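Local coordinates for protein beta subunit of photoactivated adenylyl cyclase (Beggiatoa sp. PS, PDB 5M2A) that senses blue light through a flavin-binding BLUF domain and, when photoactivated, probably makes cyclic AMP from ATP in its adenylyl cyclase domain, at residues D62-Y65 with K66-V70; K128-A132 with R133-L137. All blocks are in the same frame, centred on the assembly; numbering follows the deposited sequence.

Contact 1: D62-Y65 with K66-V70. With FMN (flavin mononucleotide), chain F.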
loop_
_atom_site.group_PDB
_atom_site.type_symbol
_atom_site.label_atom_id
_atom_site.label_comp_id
_atom_site.label_asym_id
_atom_site.label_seq_id
_atom_site.Cartn_x
_atom_site.Cartn_y
_atom_site.Cartn_z
ATOM N N ASP A 62 -23.442 -15.733 12.912
ATOM C CA ASP A 62 -23.373 -15.300 11.518
ATOM C C ASP A 62 -24.687 -14.680 11.065
ATOM O O ASP A 62 -24.689 -13.706 10.303
ATOM C CB ASP A 62 -22.990 -16.475 10.619
ATOM C CG ASP A 62 -21.573 -16.956 10.865
ATOM O OD1 ASP A 62 -20.745 -16.151 11.346
ATOM O OD2 ASP A 62 -21.287 -18.138 10.578
ATOM N N LYS A 63 -25.815 -15.233 11.521
ATOM C CA LYS A 63 -27.110 -14.623 11.227
ATOM C C LYS A 63 -27.178 -13.196 11.751
ATOM O O LYS A 63 -27.638 -12.287 11.050
ATOM C CB LYS A 63 -28.240 -15.458 11.832
ATOM C CG LYS A 63 -28.408 -16.835 11.219
ATOM C CD LYS A 63 -29.538 -17.603 11.891
ATOM C CE LYS A 63 -30.882 -17.025 11.506
ATOM N NZ LYS A 63 -31.012 -16.949 10.025
ATOM N N LEU A 64 -26.727 -12.981 12.988
ATOM C CA LEU A 64 -26.788 -11.648 13.581
ATOM C C LEU A 64 -25.853 -10.679 12.871
ATOM O O LEU A 64 -26.220 -9.523 12.622
ATOM C CB LEU A 64 -26.446 -11.731 15.070
ATOM C CG LEU A 64 -26.214 -10.401 15.786
ATOM C CD1 LEU A 64 -27.432 -9.514 15.655
ATOM C CD2 LEU A 64 -25.855 -10.630 17.247
ATOM N N TYR A 65 -24.633 -11.119 12.557
ATOM C CA TYR A 65 -23.683 -10.213 11.920
ATOM C C TYR A 65 -24.143 -9.811 10.522
ATOM O O TYR A 65 -23.872 -8.687 10.082
ATOM C CB TYR A 65 -22.296 -10.854 11.873
ATOM C CG TYR A 65 -21.195 -9.910 11.433
ATOM C CD1 TYR A 65 -20.822 -8.832 12.223
ATOM C CD2 TYR A 65 -20.526 -10.101 10.231
ATOM C CE1 TYR A 65 -19.816 -7.967 11.829
ATOM C CE2 TYR A 65 -19.520 -9.244 9.828
ATOM C CZ TYR A 65 -19.169 -8.177 10.629
ATOM O OH TYR A 65 -18.167 -7.313 10.241
ATOM N N LYS A 66 -24.844 -10.700 9.817
ATOM C CA LYS A 66 -25.417 -10.321 8.529
ATOM C C LYS A 66 -26.388 -9.156 8.682
ATOM O O LYS A 66 -26.430 -8.256 7.836
ATOM C CB LYS A 66 -26.111 -11.525 7.888
ATOM C CG LYS A 66 -25.373 -12.093 6.688
ATOM C CD LYS A 66 -26.084 -13.311 6.113
ATOM C CE LYS A 66 -25.726 -14.572 6.878
ATOM N NZ LYS A 66 -24.290 -14.929 6.710
ATOM N N LYS A 67 -27.160 -9.145 9.770
ATOM C CA LYS A 67 -28.109 -8.061 9.994
ATOM C C LYS A 67 -27.400 -6.794 10.442
ATOM O O LYS A 67 -27.741 -5.693 9.994
ATOM C CB LYS A 67 -29.150 -8.475 11.031
ATOM C CG LYS A 67 -29.868 -9.767 10.707
ATOM C CD LYS A 67 -30.924 -10.062 11.753
ATOM C CE LYS A 67 -30.357 -9.889 13.154
ATOM N NZ LYS A 67 -31.335 -10.284 14.203
ATOM N N ILE A 68 -26.424 -6.925 11.344
ATOM C CA ILE A 68 -25.663 -5.762 11.787
ATOM C C ILE A 68 -25.021 -5.059 10.596
ATOM O O ILE A 68 -24.987 -3.824 10.530
ATOM C CB ILE A 68 -24.614 -6.183 12.836
ATOM C CG1 ILE A 68 -25.298 -6.640 14.127
ATOM C CG2 ILE A 68 -23.669 -5.043 13.132
ATOM C CD1 ILE A 68 -24.324 -7.059 15.214
ATOM N N LEU A 69 -24.528 -5.839 9.626
ATOM C CA LEU A 69 -23.837 -5.273 8.466
ATOM C C LEU A 69 -24.723 -4.307 7.682
ATOM O O LEU A 69 -24.231 -3.328 7.107
ATOM C CB LEU A 69 -23.354 -6.397 7.549
ATOM C CG LEU A 69 -22.045 -7.106 7.893
ATOM C CD1 LEU A 69 -21.848 -8.316 6.988
ATOM C CD2 LEU A 69 -20.873 -6.149 7.762
ATOM N N VAL A 70 -26.028 -4.571 7.626
ATOM C CA VAL A 70 -26.940 -3.723 6.867
ATOM C C VAL A 70 -27.639 -2.700 7.758
ATOM O O VAL A 70 -28.560 -2.014 7.305
ATOM C CB VAL A 70 -27.958 -4.573 6.083
ATOM C CG1 VAL A 70 -28.468 -3.815 4.865
ATOM C CG2 VAL A 70 -27.322 -5.885 5.651
HETATM N N1 FMN F . -28.972 -6.572 17.230
HETATM C C2 FMN F . -28.933 -7.736 17.974
HETATM O O2 FMN F . -29.899 -8.491 17.982
HETATM N N3 FMN F . -27.807 -8.067 18.700
HETATM C C4 FMN F . -26.714 -7.226 18.688
HETATM O O4 FMN F . -25.708 -7.512 19.336
HETATM C C4A FMN F . -26.748 -6.056 17.946
HETATM N N5 FMN F . -25.650 -5.230 17.950
HETATM C C5A FMN F . -25.670 -4.071 17.219
HETATM C C6 FMN F . -24.555 -3.249 17.231
HETATM C C7 FMN F . -24.559 -2.072 16.498
HETATM C C7M FMN F . -23.341 -1.199 16.529
HETATM C C8 FMN F . -25.683 -1.720 15.755
HETATM C C8M FMN F . -25.700 -0.451 14.959
HETATM C C9 FMN F . -26.803 -2.548 15.743
HETATM C C9A FMN F . -26.797 -3.728 16.476
HETATM N N10 FMN F . -27.901 -4.555 16.468
HETATM C C10 FMN F . -27.881 -5.723 17.209
HETATM C "C1'" FMN F . -29.115 -4.150 15.674
HETATM C "C2'" FMN F . -29.419 -5.048 14.483
HETATM O "O2'" FMN F . -28.723 -4.572 13.355
HETATM C "C3'" FMN F . -30.916 -5.006 14.211
HETATM O "O3'" FMN F . -31.340 -3.658 14.197
HETATM C "C4'" FMN F . -31.675 -5.761 15.297
HETATM O "O4'" FMN F . -31.230 -7.098 15.339
HETATM C "C5'" FMN F . -33.178 -5.745 15.042
HETATM O "O5'" FMN F . -33.432 -6.360 13.799
HETATM P P FMN F . -34.933 -6.725 13.355
HETATM O O1P FMN F . -35.327 -8.008 14.047
HETATM O O2P FMN F . -35.866 -5.608 13.774
HETATM O O3P FMN F . -34.977 -6.904 11.854
#

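Contact 2: K128-A132 with R133-L137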
loop_
_atom_site.group_PDB
_atom_site.type_symbol
_atom_site.label_atom_id
_atom_site.label_comp_id
_atom_site.label_asym_id
_atom_site.label_seq_id
_atom_site.Cartn_x
_atom_site.Cartn_y
_atom_site.Cartn_z
ATOM N N LYS A 128 -6.948 2.561 4.740
ATOM C CA LYS A 128 -7.115 3.152 3.422
ATOM C C LYS A 128 -5.957 2.828 2.487
ATOM O O LYS A 128 -6.152 2.821 1.265
ATOM C CB LYS A 128 -7.277 4.664 3.537
ATOM C CG LYS A 128 -8.414 5.102 4.443
ATOM C CD LYS A 128 -8.594 6.611 4.376
ATOM C CE LYS A 128 -9.750 7.067 5.247
ATOM N NZ LYS A 128 -10.989 6.353 4.881
ATOM N N TYR A 129 -4.762 2.588 3.020
ATOM C CA TYR A 129 -3.611 2.297 2.172
ATOM C C TYR A 129 -3.488 0.821 1.815
ATOM O O TYR A 129 -2.594 0.459 1.046
ATOM C CB TYR A 129 -2.318 2.764 2.843
ATOM C CG TYR A 129 -2.186 4.265 2.924
ATOM C CD1 TYR A 129 -2.838 4.986 3.915
ATOM C CD2 TYR A 129 -1.414 4.965 1.995
ATOM C CE1 TYR A 129 -2.727 6.360 3.989
ATOM C CE2 TYR A 129 -1.302 6.341 2.059
ATOM C CZ TYR A 129 -1.956 7.033 3.064
ATOM O OH TYR A 129 -1.843 8.404 3.131
ATOM N N MET A 130 -4.341 -0.034 2.353
ATOM C CA MET A 130 -4.180 -1.455 2.096
ATOM C C MET A 130 -4.687 -1.819 0.702
ATOM O O MET A 130 -5.640 -1.217 0.205
ATOM C CB MET A 130 -4.940 -2.267 3.131
ATOM C CG MET A 130 -4.511 -1.971 4.561
ATOM S SD MET A 130 -2.741 -2.201 4.787
ATOM C CE MET A 130 -2.643 -3.911 4.680
ATOM N N PRO A 131 -4.064 -2.797 0.047
ATOM C CA PRO A 131 -4.698 -3.397 -1.134
ATOM C C PRO A 131 -6.016 -4.025 -0.713
ATOM O O PRO A 131 -6.145 -4.506 0.412
ATOM C CB PRO A 131 -3.682 -4.451 -1.595
ATOM C CG PRO A 131 -2.386 -4.099 -0.903
ATOM C CD PRO A 131 -2.773 -3.420 0.380
ATOM N N ALA A 132 -7.003 -4.011 -1.613
ATOM C CA ALA A 132 -8.331 -4.493 -1.235
ATOM C C ALA A 132 -8.296 -5.953 -0.793
ATOM O O ALA A 132 -9.070 -6.371 0.081
ATOM C CB ALA A 132 -9.308 -4.304 -2.392
ATOM N N ARG A 133 -7.402 -6.744 -1.388
ATOM C CA ARG A 133 -7.269 -8.151 -1.013
ATOM C C ARG A 133 -6.905 -8.307 0.463
ATOM O O ARG A 133 -7.399 -9.220 1.142
ATOM C CB ARG A 133 -6.213 -8.803 -1.911
ATOM C CG ARG A 133 -5.787 -10.190 -1.514
ATOM C CD ARG A 133 -6.924 -11.177 -1.610
ATOM N NE ARG A 133 -6.449 -12.543 -1.422
ATOM C CZ ARG A 133 -7.240 -13.600 -1.314
ATOM N NH1 ARG A 133 -8.559 -13.456 -1.375
ATOM N NH2 ARG A 133 -6.712 -14.801 -1.136
ATOM N N VAL A 134 -6.079 -7.409 0.989
ATOM C CA VAL A 134 -5.699 -7.520 2.394
ATOM C C VAL A 134 -6.889 -7.224 3.301
ATOM O O VAL A 134 -7.109 -7.907 4.311
ATOM C CB VAL A 134 -4.521 -6.587 2.704
ATOM C CG1 VAL A 134 -4.322 -6.565 4.189
ATOM C CG2 VAL A 134 -3.252 -7.051 1.990
ATOM N N ILE A 135 -7.661 -6.187 2.967
ATOM C CA ILE A 135 -8.849 -5.859 3.750
ATOM C C ILE A 135 -9.838 -7.017 3.714
ATOM O O ILE A 135 -10.456 -7.365 4.730
ATOM C CB ILE A 135 -9.475 -4.550 3.230
ATOM C CG1 ILE A 135 -8.533 -3.372 3.488
ATOM C CG2 ILE A 135 -10.855 -4.317 3.856
ATOM C CD1 ILE A 135 -8.196 -3.155 4.955
ATOM N N TYR A 136 -9.996 -7.633 2.545
ATOM C CA TYR A 136 -10.872 -8.793 2.421
ATOM C C TYR A 136 -10.442 -9.914 3.360
ATOM O O TYR A 136 -11.262 -10.467 4.106
ATOM C CB TYR A 136 -10.874 -9.272 0.969
ATOM C CG TYR A 136 -11.701 -10.508 0.746
ATOM C CD1 TYR A 136 -13.072 -10.421 0.540
ATOM C CD2 TYR A 136 -11.116 -11.762 0.751
ATOM C CE1 TYR A 136 -13.834 -11.549 0.344
ATOM C CE2 TYR A 136 -11.868 -12.899 0.555
ATOM C CZ TYR A 136 -13.227 -12.788 0.354
ATOM O OH TYR A 136 -13.977 -13.923 0.157
ATOM N N LEU A 137 -9.152 -10.260 3.341
ATOM C CA LEU A 137 -8.662 -11.346 4.190
ATOM C C LEU A 137 -8.907 -11.055 5.663
ATOM O O LEU A 137 -9.327 -11.938 6.419
ATOM C CB LEU A 137 -7.174 -11.579 3.940
ATOM C CG LEU A 137 -6.853 -12.214 2.591
ATOM C CD1 LEU A 137 -5.359 -12.189 2.331
ATOM C CD2 LEU A 137 -7.393 -13.648 2.523
#

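Contact 1: D62-Y65 with K66-V70
Tyr65 and Leu69, one turn apart on helix 58-69, meet with the leucine laid over a face of the phenol ring. Leu69 CG stands 4.1 Å from the centroid of the Tyr65 ring, a CH-pi contact offset toward the rim, and Leu69 CD2 reaches the ring near CZ. Tyr65 turns its CG anti to the backbone N (chi1 -171°), which swings the ring along the helix to this leucine. The backbone joins the same pair, Leu69 N donating to Tyr65 O at 3.0 Å. With an alanine at Tyr65, Leu69 would probably lose the flat surface that supports it, leaving its methyls freer to turn. Lys66, on the exposed side, folds its chain at chi3 and chi4 back over Asp62 O, the acceptor of its own N-H. Apolar Leu64 and Ile68 bring methyls against the isoalloxazine without polar groups of their own: Leu64 CD1 lies 3.3 Å from FMN C2, and Ile68 CD1 is 3.5 Å from FMN N5. Lys67 NZ makes a weak hydrogen bond to FMN O4' of the ribityl chain. The helix covers the BLUF sheet: Tyr65 packs on Leu8, Ile77 and Cys79 of strands 5-14 and 77-83, while Leu64 and Ile68 rest on Leu54 of strand 49-55.

Contact 2: K128-A132 with R133-L137
Met130 and Ile135 cross at about a right angle where the chain turns from helix 110-129 into helix 132-139. The methionine's CB does the touching, 3.8 Å from Ile135 CG1, and Ile135 CD1 lies against both CB and CG. Ile135 has its CG1 anti to the carbonyl carbon (chi1 -66°), and this directs that branch back toward the methionine. Pro131 and Val134 lie side by side and point the same way, with Pro131 CD 4.0 Å from Val134 CG2.

Pro131 holds the N-cap position, where its missing N-H costs the helix nothing because the residue contributes its carbonyl, while the ring restricts phi (-61°). The carbonyl O takes two N-H groups of the new helix: Val134 N at 3.0 Å, placed well above the carbonyl plane, and Ile135 N in a weak, longer bond. The first regular turn follows, Tyr136 N binding Ala132 O at 2.9 Å. A bend at chi2 (64°) brings the Arg133 guanidinium round so that Leu137 CD2 lies over one face, and Arg133 NE makes a long, weak ion pair with Glu258.

Tyr129 of the second subunit packs on Met130 and Val134 of this chain, and Lys266 NZ of the second subunit makes a weak hydrogen bond to Met130 O. The chemistry thus divides: backbone carbonyls start the helix, while apolar side chains fill the turn and help join the subunits.

In the fold
Contact 1 comes first along the chain, on helix 58-69 of the BLUF domain; contact 2 follows at the passage from helix 110-129 to helix 132-139, before strand 150-161. Their centres are 21 Å apart and their nearest atoms about 9 Å, so they do not touch. Contact 1 lies at the flavin against the BLUF sheet, whereas contact 2 sits near the centre of the chain, beside strands 197-202 and 266-272 of the cyclase sheet and at the second subunit. This placement is consistent with a light signal passing from the flavin domain through the linking helices to the catalytic domains.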